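Local coordinates for galactose mutarotase-like protein (Clostridium acetobutylicum, PDB 3OS7) that probably binds carbohydrate and may act as an aldose 1-epimerase, interconverting the anomers of a sugar such as galactose, at residues T51-P56 with S186-P191; V76-N81 with E176-S181; F135-E140 with H149-K154; D198-V203 with D268-T273. One frame throughout, in Å; residues are numbered along the deposited sequence.

Contact 1: T51-P56 with S186-P191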
loop_
_atom_site.group_PDB
_atom_site.type_symbol
_atom_site.label_atom_id
_atom_site.label_comp_id
_atom_site.label_asym_id
_atom_site.label_seq_id
_atom_site.Cartn_x
_atom_site.Cartn_y
_atom_site.Cartn_z
ATOM N N THR A 51 -16.554 -2.092 6.361
ATOM C CA THR A 51 -15.697 -2.712 5.365
ATOM C C THR A 51 -14.632 -1.687 4.964
ATOM O O THR A 51 -14.928 -0.636 4.392
ATOM C CB THR A 51 -16.454 -3.310 4.149
ATOM O OG1 THR A 51 -15.499 -3.784 3.195
ATOM C CG2 THR A 51 -17.370 -2.309 3.489
ATOM N N ILE A 52 -13.390 -2.004 5.292
ATOM C CA ILE A 52 -12.292 -1.022 5.186
ATOM C C ILE A 52 -11.753 -0.829 3.766
ATOM O O ILE A 52 -11.532 0.294 3.324
ATOM C CB ILE A 52 -11.130 -1.426 6.088
ATOM C CG1 ILE A 52 -11.568 -1.406 7.554
ATOM C CG2 ILE A 52 -9.888 -0.530 5.825
ATOM C CD1 ILE A 52 -10.476 -1.887 8.523
ATOM N N LEU A 53 -11.480 -1.921 3.082
ATOM C CA LEU A 53 -10.758 -1.886 1.809
ATOM C C LEU A 53 -11.716 -1.954 0.625
ATOM O O LEU A 53 -12.693 -2.713 0.639
ATOM C CB LEU A 53 -9.762 -3.058 1.671
ATOM C CG LEU A 53 -8.623 -3.081 2.690
ATOM C CD1 LEU A 53 -7.860 -4.413 2.707
ATOM C CD2 LEU A 53 -7.692 -1.852 2.492
ATOM N N ARG A 54 -11.376 -1.212 -0.417
ATOM C CA ARG A 54 -12.191 -1.205 -1.621
ATOM C C ARG A 54 -12.061 -2.548 -2.325
ATOM O O ARG A 54 -10.967 -2.943 -2.689
ATOM C CB ARG A 54 -11.771 -0.080 -2.547
ATOM C CG ARG A 54 -12.791 0.115 -3.668
ATOM C CD ARG A 54 -12.159 0.854 -4.770
ATOM N NE ARG A 54 -13.121 1.312 -5.753
ATOM C CZ ARG A 54 -12.846 1.512 -7.034
ATOM N NH1 ARG A 54 -11.617 1.325 -7.511
ATOM N NH2 ARG A 54 -13.806 1.965 -7.831
ATOM N N THR A 55 -13.194 -3.224 -2.521
ATOM C CA THR A 55 -13.255 -4.604 -3.018
ATOM C C THR A 55 -13.922 -4.625 -4.404
ATOM O O THR A 55 -14.921 -3.931 -4.605
ATOM C CB THR A 55 -14.119 -5.487 -2.073
ATOM O OG1 THR A 55 -13.719 -5.306 -0.700
ATOM C CG2 THR A 55 -14.063 -6.992 -2.450
ATOM N N PRO A 56 -13.408 -5.447 -5.341
ATOM C CA PRO A 56 -14.105 -5.639 -6.623
ATOM C C PRO A 56 -15.575 -6.019 -6.469
ATOM O O PRO A 56 -15.918 -6.857 -5.637
ATOM C CB PRO A 56 -13.344 -6.813 -7.261
ATOM C CG PRO A 56 -11.973 -6.670 -6.759
ATOM C CD PRO A 56 -12.134 -6.192 -5.311
ATOM N N SER A 186 -2.742 1.457 -1.438
ATOM C CA SER A 186 -3.882 0.987 -0.657
ATOM C C SER A 186 -5.181 1.780 -0.906
ATOM O O SER A 186 -5.198 3.012 -0.817
ATOM C CB SER A 186 -3.498 1.055 0.822
ATOM O OG SER A 186 -2.219 0.463 1.006
ATOM N N ALA A 187 -6.256 1.047 -1.192
ATOM C CA ALA A 187 -7.545 1.613 -1.623
ATOM C C ALA A 187 -8.621 1.441 -0.555
ATOM O O ALA A 187 -8.998 0.306 -0.224
ATOM C CB ALA A 187 -7.991 0.955 -2.941
ATOM N N PHE A 188 -9.088 2.566 -0.018
ATOM C CA PHE A 188 -10.027 2.602 1.094
ATOM C C PHE A 188 -11.427 3.033 0.695
ATOM O O PHE A 188 -11.590 3.995 -0.036
ATOM C CB PHE A 188 -9.513 3.572 2.163
ATOM C CG PHE A 188 -8.277 3.073 2.851
ATOM C CD1 PHE A 188 -8.379 2.225 3.929
ATOM C CD2 PHE A 188 -7.023 3.416 2.396
ATOM C CE1 PHE A 188 -7.234 1.729 4.546
ATOM C CE2 PHE A 188 -5.900 2.923 3.003
ATOM C CZ PHE A 188 -6.023 2.078 4.081
ATOM N N ASN A 189 -12.412 2.355 1.266
ATOM C CA ASN A 189 -13.803 2.742 1.106
ATOM C C ASN A 189 -14.047 4.068 1.846
ATOM O O ASN A 189 -13.743 4.184 3.019
ATOM C CB ASN A 189 -14.726 1.663 1.674
ATOM C CG ASN A 189 -14.769 0.418 0.827
ATOM O OD1 ASN A 189 -14.849 0.483 -0.410
ATOM N ND2 ASN A 189 -14.743 -0.735 1.484
ATOM N N VAL A 190 -14.622 5.048 1.147
ATOM C CA VAL A 190 -15.058 6.289 1.768
ATOM C C VAL A 190 -16.467 6.618 1.221
ATOM O O VAL A 190 -16.586 7.150 0.133
ATOM C CB VAL A 190 -14.081 7.460 1.462
ATOM C CG1 VAL A 190 -14.523 8.720 2.166
ATOM C CG2 VAL A 190 -12.615 7.112 1.832
ATOM N N PRO A 191 -17.536 6.283 1.958
ATOM C CA PRO A 191 -17.604 5.786 3.311
ATOM C C PRO A 191 -17.293 4.290 3.445
ATOM O O PRO A 191 -17.369 3.536 2.474
ATOM C CB PRO A 191 -19.076 6.044 3.684
ATOM C CG PRO A 191 -19.793 5.772 2.447
ATOM C CD PRO A 191 -18.897 6.367 1.365
HETATM O O HOH W 1 -11.937 2.725 4.844
HETATM O O HOH W 2 -15.750 -1.744 -2.036
HETATM O O HOH W 3 -15.519 -3.266 0.133
#

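Contact 2: V76-N81 with E176-S181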
loop_
_atom_site.group_PDB
_atom_site.type_symbol
_atom_site.label_atom_id
_atom_site.label_comp_id
_atom_site.label_asym_id
_atom_site.label_seq_id
_atom_site.Cartn_x
_atom_site.Cartn_y
_atom_site.Cartn_z
ATOM N N VAL A 76 0.760 -4.185 -3.529
ATOM C CA VAL A 76 2.162 -3.934 -3.207
ATOM C C VAL A 76 2.946 -3.408 -4.419
ATOM O O VAL A 76 2.878 -3.950 -5.517
ATOM C CB VAL A 76 2.817 -5.168 -2.558
ATOM C CG1 VAL A 76 2.927 -6.300 -3.534
ATOM C CG2 VAL A 76 4.169 -4.810 -1.941
ATOM N N LEU A 77 3.742 -2.365 -4.186
ATOM C CA LEU A 77 4.425 -1.652 -5.260
ATOM C C LEU A 77 5.934 -1.795 -5.124
ATOM O O LEU A 77 6.470 -1.649 -4.020
ATOM C CB LEU A 77 4.084 -0.170 -5.214
ATOM C CG LEU A 77 2.621 0.196 -5.121
ATOM C CD1 LEU A 77 2.430 1.700 -4.963
ATOM C CD2 LEU A 77 1.862 -0.333 -6.390
ATOM N N PHE A 78 6.601 -2.008 -6.247
ATOM C CA PHE A 78 8.058 -2.165 -6.319
ATOM C C PHE A 78 8.501 -1.778 -7.723
ATOM O O PHE A 78 8.449 -2.616 -8.630
ATOM C CB PHE A 78 8.425 -3.624 -6.027
ATOM C CG PHE A 78 9.932 -3.930 -6.026
ATOM C CD1 PHE A 78 10.818 -3.180 -5.267
ATOM C CD2 PHE A 78 10.432 -5.012 -6.735
ATOM C CE1 PHE A 78 12.154 -3.458 -5.240
ATOM C CE2 PHE A 78 11.779 -5.320 -6.711
ATOM C CZ PHE A 78 12.658 -4.538 -5.974
ATOM N N PRO A 79 8.868 -0.510 -7.944
ATOM C CA PRO A 79 8.908 0.592 -6.997
ATOM C C PRO A 79 7.523 1.239 -6.898
ATOM O O PRO A 79 6.765 1.172 -7.862
ATOM C CB PRO A 79 9.855 1.567 -7.663
ATOM C CG PRO A 79 9.582 1.382 -9.134
ATOM C CD PRO A 79 9.265 -0.071 -9.300
ATOM N N PRO A 80 7.210 1.896 -5.776
ATOM C CA PRO A 80 6.000 2.713 -5.741
ATOM C C PRO A 80 6.156 3.947 -6.620
ATOM O O PRO A 80 7.151 4.637 -6.569
ATOM C CB PRO A 80 5.882 3.111 -4.265
ATOM C CG PRO A 80 7.263 3.158 -3.792
ATOM C CD PRO A 80 8.038 2.111 -4.569
ATOM N N ASN A 81 5.149 4.225 -7.426
ATOM C CA ASN A 81 5.103 5.427 -8.218
ATOM C C ASN A 81 6.206 5.463 -9.284
ATOM O O ASN A 81 6.728 4.392 -9.683
ATOM C CB ASN A 81 5.118 6.647 -7.290
ATOM C CG ASN A 81 4.271 7.786 -7.828
ATOM O OD1 ASN A 81 4.662 8.458 -8.774
ATOM N ND2 ASN A 81 3.102 7.985 -7.245
ATOM N N GLU A 176 24.651 -9.153 -6.327
ATOM C CA GLU A 176 24.959 -7.730 -6.428
ATOM C C GLU A 176 24.023 -6.892 -5.560
ATOM O O GLU A 176 22.931 -7.321 -5.188
ATOM C CB GLU A 176 24.826 -7.264 -7.876
ATOM C CG GLU A 176 25.831 -7.888 -8.836
ATOM C CD GLU A 176 25.583 -7.482 -10.267
ATOM O OE1 GLU A 176 24.604 -7.976 -10.875
ATOM O OE2 GLU A 176 26.374 -6.676 -10.792
ATOM N N GLU A 177 24.442 -5.662 -5.308
ATOM C CA GLU A 177 23.628 -4.692 -4.596
ATOM C C GLU A 177 22.324 -4.411 -5.358
ATOM O O GLU A 177 22.373 -4.090 -6.528
ATOM C CB GLU A 177 24.444 -3.406 -4.488
ATOM C CG GLU A 177 24.049 -2.513 -3.380
ATOM C CD GLU A 177 24.771 -1.176 -3.405
ATOM O OE1 GLU A 177 25.565 -0.892 -4.344
ATOM O OE2 GLU A 177 24.524 -0.398 -2.476
HETATM N N MSE A 178 21.180 -4.519 -4.677
HETATM C CA MSE A 178 19.865 -4.405 -5.297
HETATM C C MSE A 178 19.175 -3.097 -4.883
HETATM O O MSE A 178 18.973 -2.845 -3.705
HETATM C CB MSE A 178 18.981 -5.567 -4.886
HETATM C CG MSE A 178 17.691 -5.664 -5.677
HETATM SE SE MSE A 178 16.474 -6.962 -4.986
HETATM C CE MSE A 178 15.461 -5.904 -3.746
ATOM N N PRO A 179 18.787 -2.278 -5.863
ATOM C CA PRO A 179 17.985 -1.082 -5.542
ATOM C C PRO A 179 16.689 -1.455 -4.857
ATOM O O PRO A 179 16.068 -2.461 -5.220
ATOM C CB PRO A 179 17.654 -0.509 -6.930
ATOM C CG PRO A 179 18.731 -1.071 -7.829
ATOM C CD PRO A 179 19.064 -2.400 -7.295
ATOM N N LEU A 180 16.230 -0.629 -3.921
ATOM C CA LEU A 180 15.043 -0.963 -3.155
ATOM C C LEU A 180 14.200 0.280 -2.876
ATOM O O LEU A 180 14.676 1.262 -2.293
ATOM C CB LEU A 180 15.448 -1.555 -1.806
ATOM C CG LEU A 180 14.306 -1.930 -0.856
ATOM C CD1 LEU A 180 13.602 -3.185 -1.314
ATOM C CD2 LEU A 180 14.891 -2.110 0.519
ATOM N N SER A 181 12.944 0.195 -3.272
ATOM C CA SER A 181 11.916 1.160 -2.877
ATOM C C SER A 181 10.600 0.390 -2.952
ATOM O O SER A 181 10.343 -0.302 -3.925
ATOM C CB SER A 181 11.942 2.337 -3.811
ATOM O OG SER A 181 10.947 3.277 -3.500
#

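Contact 3: F135-E140 with H149-K154. With EDO (1,2-ethanediol), chain H.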
loop_
_atom_site.group_PDB
_atom_site.type_symbol
_atom_site.label_atom_id
_atom_site.label_comp_id
_atom_site.label_asym_id
_atom_site.label_seq_id
_atom_site.Cartn_x
_atom_site.Cartn_y
_atom_site.Cartn_z
ATOM N N PHE A 135 6.376 -14.140 -3.459
ATOM C CA PHE A 135 6.666 -13.978 -4.868
ATOM C C PHE A 135 8.143 -14.252 -5.089
ATOM O O PHE A 135 8.991 -13.542 -4.551
ATOM C CB PHE A 135 6.390 -12.555 -5.327
ATOM C CG PHE A 135 6.666 -12.364 -6.795
ATOM C CD1 PHE A 135 5.808 -12.888 -7.741
ATOM C CD2 PHE A 135 7.796 -11.747 -7.218
ATOM C CE1 PHE A 135 6.075 -12.756 -9.078
ATOM C CE2 PHE A 135 8.086 -11.621 -8.565
ATOM C CZ PHE A 135 7.231 -12.116 -9.490
ATOM N N ASP A 136 8.428 -15.271 -5.885
ATOM C CA ASP A 136 9.796 -15.670 -6.214
ATOM C C ASP A 136 10.172 -15.149 -7.594
ATOM O O ASP A 136 9.570 -15.523 -8.611
ATOM C CB ASP A 136 9.914 -17.183 -6.183
ATOM C CG ASP A 136 9.572 -17.774 -4.817
ATOM O OD1 ASP A 136 10.229 -17.383 -3.825
ATOM O OD2 ASP A 136 8.650 -18.627 -4.739
ATOM N N PHE A 137 11.138 -14.239 -7.631
ATOM C CA PHE A 137 11.591 -13.650 -8.876
ATOM C C PHE A 137 12.890 -14.351 -9.256
ATOM O O PHE A 137 13.904 -14.202 -8.566
ATOM C CB PHE A 137 11.806 -12.150 -8.713
ATOM C CG PHE A 137 12.139 -11.428 -10.007
ATOM C CD1 PHE A 137 11.171 -11.221 -10.984
ATOM C CD2 PHE A 137 13.399 -10.892 -10.220
ATOM C CE1 PHE A 137 11.470 -10.536 -12.137
ATOM C CE2 PHE A 137 13.695 -10.213 -11.380
ATOM C CZ PHE A 137 12.746 -10.018 -12.332
ATOM N N THR A 138 12.845 -15.116 -10.339
ATOM C CA THR A 138 13.977 -15.920 -10.776
ATOM C C THR A 138 14.557 -15.447 -12.094
ATOM O O THR A 138 13.992 -14.615 -12.790
ATOM C CB THR A 138 13.587 -17.409 -10.964
ATOM O OG1 THR A 138 12.808 -17.544 -12.145
ATOM C CG2 THR A 138 12.806 -17.931 -9.775
ATOM N N LYS A 139 15.698 -16.035 -12.425
ATOM C CA LYS A 139 16.391 -15.793 -13.671
ATOM C C LYS A 139 15.534 -16.141 -14.885
ATOM O O LYS A 139 15.837 -15.702 -15.983
ATOM C CB LYS A 139 17.649 -16.654 -13.736
ATOM C CG LYS A 139 18.746 -16.265 -12.805
ATOM C CD LYS A 139 19.841 -17.366 -12.767
ATOM C CE LYS A 139 20.958 -17.014 -11.772
ATOM N NZ LYS A 139 21.642 -15.738 -12.155
ATOM N N GLU A 140 14.474 -16.928 -14.696
ATOM C CA GLU A 140 13.614 -17.312 -15.813
ATOM C C GLU A 140 12.477 -16.333 -16.069
ATOM O O GLU A 140 11.790 -16.427 -17.092
ATOM C CB GLU A 140 13.045 -18.729 -15.605
ATOM C CG GLU A 140 14.080 -19.830 -15.300
ATOM C CD GLU A 140 15.336 -19.709 -16.132
ATOM O OE1 GLU A 140 15.223 -19.473 -17.366
ATOM O OE2 GLU A 140 16.436 -19.858 -15.545
ATOM N N HIS A 149 18.260 -9.154 -10.719
ATOM C CA HIS A 149 18.475 -9.543 -9.338
ATOM C C HIS A 149 17.384 -10.506 -8.935
ATOM O O HIS A 149 16.209 -10.112 -8.882
ATOM C CB HIS A 149 18.391 -8.339 -8.381
ATOM C CG HIS A 149 19.362 -7.242 -8.688
ATOM N ND1 HIS A 149 20.661 -7.246 -8.233
ATOM C CD2 HIS A 149 19.215 -6.096 -9.389
ATOM C CE1 HIS A 149 21.275 -6.152 -8.653
ATOM N NE2 HIS A 149 20.426 -5.449 -9.383
ATOM N N GLU A 150 17.743 -11.754 -8.641
ATOM C CA GLU A 150 16.802 -12.674 -8.012
ATOM C C GLU A 150 16.379 -12.131 -6.643
ATOM O O GLU A 150 17.168 -11.523 -5.929
ATOM C CB GLU A 150 17.381 -14.089 -7.894
ATOM C CG GLU A 150 17.587 -14.744 -9.273
ATOM C CD GLU A 150 17.876 -16.239 -9.221
ATOM O OE1 GLU A 150 18.785 -16.640 -8.487
ATOM O OE2 GLU A 150 17.218 -17.018 -9.960
ATOM N N PHE A 151 15.117 -12.301 -6.305
ATOM C CA PHE A 151 14.622 -11.871 -4.999
ATOM C C PHE A 151 13.383 -12.655 -4.596
ATOM O O PHE A 151 12.760 -13.309 -5.425
ATOM C CB PHE A 151 14.371 -10.338 -4.965
ATOM C CG PHE A 151 13.245 -9.849 -5.861
ATOM C CD1 PHE A 151 11.930 -9.943 -5.453
ATOM C CD2 PHE A 151 13.520 -9.255 -7.098
ATOM C CE1 PHE A 151 10.898 -9.487 -6.265
ATOM C CE2 PHE A 151 12.518 -8.792 -7.905
ATOM C CZ PHE A 151 11.176 -8.913 -7.467
ATOM N N GLN A 152 13.046 -12.606 -3.308
ATOM C CA GLN A 152 11.774 -13.116 -2.842
ATOM C C GLN A 152 11.103 -12.026 -2.028
ATOM O O GLN A 152 11.663 -11.523 -1.062
ATOM C CB GLN A 152 11.918 -14.349 -1.960
ATOM C CG GLN A 152 10.582 -14.962 -1.529
ATOM C CD GLN A 152 10.766 -16.137 -0.591
ATOM O OE1 GLN A 152 11.107 -15.963 0.589
ATOM N NE2 GLN A 152 10.535 -17.340 -1.107
ATOM N N PHE A 153 9.886 -11.695 -2.424
ATOM C CA PHE A 153 8.997 -10.863 -1.653
ATOM C C PHE A 153 8.072 -11.757 -0.803
ATOM O O PHE A 153 7.668 -12.852 -1.220
ATOM C CB PHE A 153 8.153 -10.006 -2.603
ATOM C CG PHE A 153 8.400 -8.536 -2.520
ATOM C CD1 PHE A 153 7.689 -7.749 -1.644
ATOM C CD2 PHE A 153 9.322 -7.921 -3.379
ATOM C CE1 PHE A 153 7.883 -6.385 -1.610
ATOM C CE2 PHE A 153 9.519 -6.548 -3.349
ATOM C CZ PHE A 153 8.807 -5.787 -2.473
ATOM N N LYS A 154 7.723 -11.290 0.388
ATOM C CA LYS A 154 6.762 -11.989 1.236
ATOM C C LYS A 154 5.828 -10.992 1.883
ATOM O O LYS A 154 6.271 -9.932 2.364
ATOM C CB LYS A 154 7.471 -12.787 2.329
ATOM C CG LYS A 154 6.529 -13.499 3.273
ATOM C CD LYS A 154 7.190 -14.680 4.049
ATOM C CE LYS A 154 8.474 -14.338 4.752
ATOM N NZ LYS A 154 9.278 -15.619 4.911
HETATM C C1 EDO H . 12.220 -11.811 3.077
HETATM O O1 EDO H . 11.685 -12.130 4.359
HETATM C C2 EDO H . 11.300 -12.351 1.983
HETATM O O2 EDO H . 11.169 -13.784 2.077
#

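Contact 4: D198-V203 with D268-T273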
loop_
_atom_site.group_PDB
_atom_site.type_symbol
_atom_site.label_atom_id
_atom_site.label_comp_id
_atom_site.label_asym_id
_atom_site.label_seq_id
_atom_site.Cartn_x
_atom_site.Cartn_y
_atom_site.Cartn_z
ATOM N N ASP A 198 -20.040 9.791 1.708
ATOM C CA ASP A 198 -18.630 10.160 1.487
ATOM C C ASP A 198 -18.243 11.493 2.174
ATOM O O ASP A 198 -17.127 11.613 2.716
ATOM C CB ASP A 198 -18.226 10.137 -0.005
ATOM C CG ASP A 198 -19.107 11.003 -0.895
ATOM O OD1 ASP A 198 -19.980 11.724 -0.373
ATOM O OD2 ASP A 198 -18.906 10.960 -2.141
ATOM N N SER A 199 -19.179 12.450 2.226
ATOM C CA SER A 199 -18.980 13.765 2.860
ATOM C C SER A 199 -18.868 13.706 4.387
ATOM O O SER A 199 -18.518 14.688 5.028
ATOM C CB SER A 199 -20.158 14.686 2.498
ATOM O OG SER A 199 -21.395 14.121 2.920
ATOM N N ASN A 200 -19.217 12.576 4.988
ATOM C CA ASN A 200 -19.079 12.419 6.424
ATOM C C ASN A 200 -17.669 12.018 6.851
ATOM O O ASN A 200 -17.397 11.955 8.044
ATOM C CB ASN A 200 -20.055 11.389 6.956
ATOM C CG ASN A 200 -21.477 11.827 6.789
ATOM O OD1 ASN A 200 -21.712 12.988 6.478
ATOM N ND2 ASN A 200 -22.423 10.906 6.936
ATOM N N CYS A 201 -16.798 11.716 5.892
ATOM C CA CYS A 201 -15.483 11.172 6.218
ATOM C C CYS A 201 -14.387 12.227 6.179
ATOM O O CYS A 201 -14.296 12.987 5.221
ATOM C CB CYS A 201 -15.117 10.046 5.285
ATOM S SG CYS A 201 -16.147 8.583 5.543
ATOM N N ARG A 202 -13.540 12.225 7.216
ATOM C CA ARG A 202 -12.371 13.102 7.269
ATOM C C ARG A 202 -11.108 12.260 7.319
ATOM O O ARG A 202 -11.054 11.278 8.060
ATOM C CB ARG A 202 -12.391 13.966 8.507
ATOM C CG ARG A 202 -13.645 14.791 8.695
ATOM C CD ARG A 202 -13.652 15.945 7.767
ATOM N NE ARG A 202 -14.524 17.012 8.242
ATOM C CZ ARG A 202 -14.395 18.285 7.888
ATOM N NH1 ARG A 202 -13.417 18.661 7.047
ATOM N NH2 ARG A 202 -15.231 19.196 8.391
ATOM N N VAL A 203 -10.101 12.660 6.556
ATOM C CA VAL A 203 -8.810 11.953 6.533
ATOM C C VAL A 203 -7.719 12.752 7.282
ATOM O O VAL A 203 -7.520 13.927 7.015
ATOM C CB VAL A 203 -8.341 11.628 5.104
ATOM C CG1 VAL A 203 -6.946 10.986 5.152
ATOM C CG2 VAL A 203 -9.329 10.628 4.443
ATOM N N ASP A 268 -15.350 8.878 10.623
ATOM C CA ASP A 268 -16.764 9.153 10.363
ATOM C C ASP A 268 -17.438 9.425 11.710
ATOM O O ASP A 268 -17.925 8.520 12.403
ATOM C CB ASP A 268 -17.404 7.970 9.642
ATOM C CG ASP A 268 -18.783 8.274 9.146
ATOM O OD1 ASP A 268 -19.408 9.219 9.702
ATOM O OD2 ASP A 268 -19.229 7.572 8.203
ATOM N N ALA A 269 -17.416 10.692 12.089
ATOM C CA ALA A 269 -17.991 11.145 13.343
ATOM C C ALA A 269 -19.474 10.775 13.434
ATOM O O ALA A 269 -19.945 10.383 14.488
ATOM C CB ALA A 269 -17.762 12.723 13.533
ATOM N N SER A 270 -20.175 10.839 12.312
ATOM C CA SER A 270 -21.608 10.516 12.264
ATOM C C SER A 270 -21.876 9.095 12.761
ATOM O O SER A 270 -22.956 8.814 13.290
ATOM C CB SER A 270 -22.173 10.723 10.843
ATOM O OG SER A 270 -21.966 9.583 9.997
ATOM N N LYS A 271 -20.893 8.199 12.602
ATOM C CA LYS A 271 -21.019 6.818 13.090
ATOM C C LYS A 271 -20.083 6.502 14.263
ATOM O O LYS A 271 -19.959 5.354 14.670
ATOM C CB LYS A 271 -20.768 5.863 11.926
ATOM C CG LYS A 271 -21.775 6.012 10.805
ATOM C CD LYS A 271 -23.156 5.558 11.291
ATOM C CE LYS A 271 -24.189 5.521 10.183
ATOM N NZ LYS A 271 -25.462 4.919 10.711
ATOM N N ASN A 272 -19.437 7.526 14.811
ATOM C CA ASN A 272 -18.495 7.377 15.924
ATOM C C ASN A 272 -17.426 6.290 15.718
ATOM O O ASN A 272 -17.023 5.614 16.673
ATOM C CB ASN A 272 -19.200 7.118 17.272
ATOM C CG ASN A 272 -18.325 7.549 18.455
ATOM O OD1 ASN A 272 -17.943 8.711 18.534
ATOM N ND2 ASN A 272 -17.964 6.614 19.333
ATOM N N THR A 273 -16.971 6.164 14.486
ATOM C CA THR A 273 -15.995 5.146 14.103
ATOM C C THR A 273 -14.830 5.733 13.312
ATOM O O THR A 273 -15.012 6.566 12.435
ATOM C CB THR A 273 -16.692 4.079 13.217
ATOM O OG1 THR A 273 -17.888 3.639 13.869
ATOM C CG2 THR A 273 -15.780 2.865 12.943
HETATM O O HOH W 4 -15.801 12.729 10.537
#

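Contact 1: T51-P56 with S186-P191
A single β bridge between L53 and F188 joins the loop after strand 50-51, the outermost strand of the five-stranded N-terminal sheet, to the end of strand 178-189. Two backbone bonds flank the bridge: R54 N gives to A187 O at 2.8 Å, and N189 N gives to I52 O at 3.0 Å. N189 carries the polar side. With CG anti to its carbonyl carbon (chi1 -72°), its amide swings across the loop. ND2 donates to T51 O at 2.9 Å almost straight (168°), lying above that carbonyl's plane while T51 O stays close to the plane of the amide. Both ends of the amide also meet water: OD1 accepts from a water bound to T55 N, and ND2 gives to a second, held by T55 OG1. I52, L53 and F188 form the apolar side. I52 runs alongside F188, its CG2 meeting the edge of the ring 3.7 Å from CD1, and both pack on strand 329-340. R54 extends away to V71 O and the ring of Y297. Asparagine suits its place because one amide both donates and accepts, so the irregular loop can be held where regular strand pairing stops.

Contact 2: V76-N81 with E176-S181
F78 and S181 meet where the chain leaves the short strand 76-77 and runs past strand 178-189, in a buried contact made of van der Waals packing and a weak C-H...O approach. The apolar part belongs to the F78 ring. A trans first torsion (chi1 -178°) sends the ring out along the neighbouring strand. At the far end CZ rests 3.8 Å from CE of M178, a selenomethionine whose chain bends at its last torsion, and the two side chains pass at a slant. The long, flexible chain of M178 suits this buried place because it can bring its methyl up to the ring. CD1 of L180 lies 4.2 Å from F78 CE1.

The second kind of interaction centres on the carbonyl of S181. No N-H or O-H partner satisfies S181 O in this buried setting; it is approached by the edge of F78, by P79 CA and by P80 CD. F78 CD1 comes to 3.2 Å, with the oxygen in the plane of the ring, and P79 CA points a C-H at it from 3.5 Å (165° at the hydrogen). P80 CD lies 3.4 Å from S181 O and 3.3 Å from S181 OG. Prolines fit here because they have no N-H to bury, and the cis peptide before P79 turns the chain sharply.

S181 OG is hydrogen-bonded to S305 OG. The F78 ring also meets F151 edge-to-face and touches F153. M178 and L180 lean on strand 163-172, and P80 packs against strand 297-303.

Contact 3: F135-E140 with H149-K154
The F151 ring takes CB of F137 over one face, 3.5 Å from the ring centroid in a CH-π contact, while the F137 ring lies nearly parallel to it (planes 20° apart) but slid so far that the two scarcely overlap. The fit is tight, F137 CD2 standing 3.2 Å from F151 CE2. At its edge the F137 ring has the carbonyl oxygen of H149, and the F135 ring has F151 CE1, 4.0 Å from its CD2. F151 places its ring between backbone N and carbonyl carbon (chi1 67°), reaching across to its neighbour strand. Strands 128-137 and 151-160 form a β-hairpin with a long connecting loop. F135-F153 and F137-F151 are hydrogen-bonded pairs, and D136-Q152 is non-hydrogen-bonded in its backbone; alternation puts the phenylalanines on the buried face, where F135 meets W117 and F137 meets F111. On the other face Q152 NE2 gives to the syn lone pair of D136 OD1 at 2.7 Å, a short bond between polar chains suited to solvent. Q152 OE1 accepts from O2 of an ethanediol, probably from the crystallisation liquor, at 2.6 Å. Where the strands part, E150 OE2 accepts from K139 N at 3.1 Å, and T138 OG1 closes an ST turn with E140 N.

Contact 4: D198-V203 with D268-T273
D268 faces N200 and C201 with little direct polar contact, and the clearest polar link between the two segments is a water: it gives to N200 O at 3.1 Å and accepts from A269 N at 3.0 Å. Otherwise the meeting is loose packing. A chi1 of -171° carries the carboxylate of D268 trans to its own N and turns OD1 to within 3.6 Å of CB of N200, while OD2 sits 4.2 Å from SG of C201.

The carboxylate is busy mainly with its own turn. S270 suits its place because its short hydroxyl can fold back: S270 OG donates to D268 OD1 at 2.6 Å, arriving on the syn side and 21° out of the carboxylate plane. K271 N makes a weak bond to the same oxygen, while D268 OD2 accepts from S196 OG. This turn joins strands 263-268 and 273-279 and contains a G1 β bulge, N272 and T273 both lying opposite D268. D268 O takes K271 N and T273 N from opposite faces of its plane. N272 has positive phi and psi, a left-handed conformation that asparagine tolerates better than most residues, and its amide bonds M341 O. T273 OG1 gives to K271 O at 2.8 Å. On the other segment, the 3-10 turn 198-200 leads into strand 201-213, where the buried side chain of C201 packs on V190 and I266.

In the fold
Contacts 1 and 2 lie at different points of strand 178-189, their centres 25 Å apart on opposite sides of the chain's centre. Contact 3 adjoins contact 2, with centres 12 Å apart; the two touch through F78 and through H149 packing on M178. Contact 4 touches contact 1 through V190 and P191, which lie against D198 and C201, but its centre is 41 Å from that of contact 3. All four belong to the β-sandwich architecture of the aldose 1-epimerase family. A tetraethylene glycol lies about 4 Å from the side chain of P79, and one about 6 Å from that of F151; both probably come from the crystallisation liquor, and whether they mark the sugar site is not known.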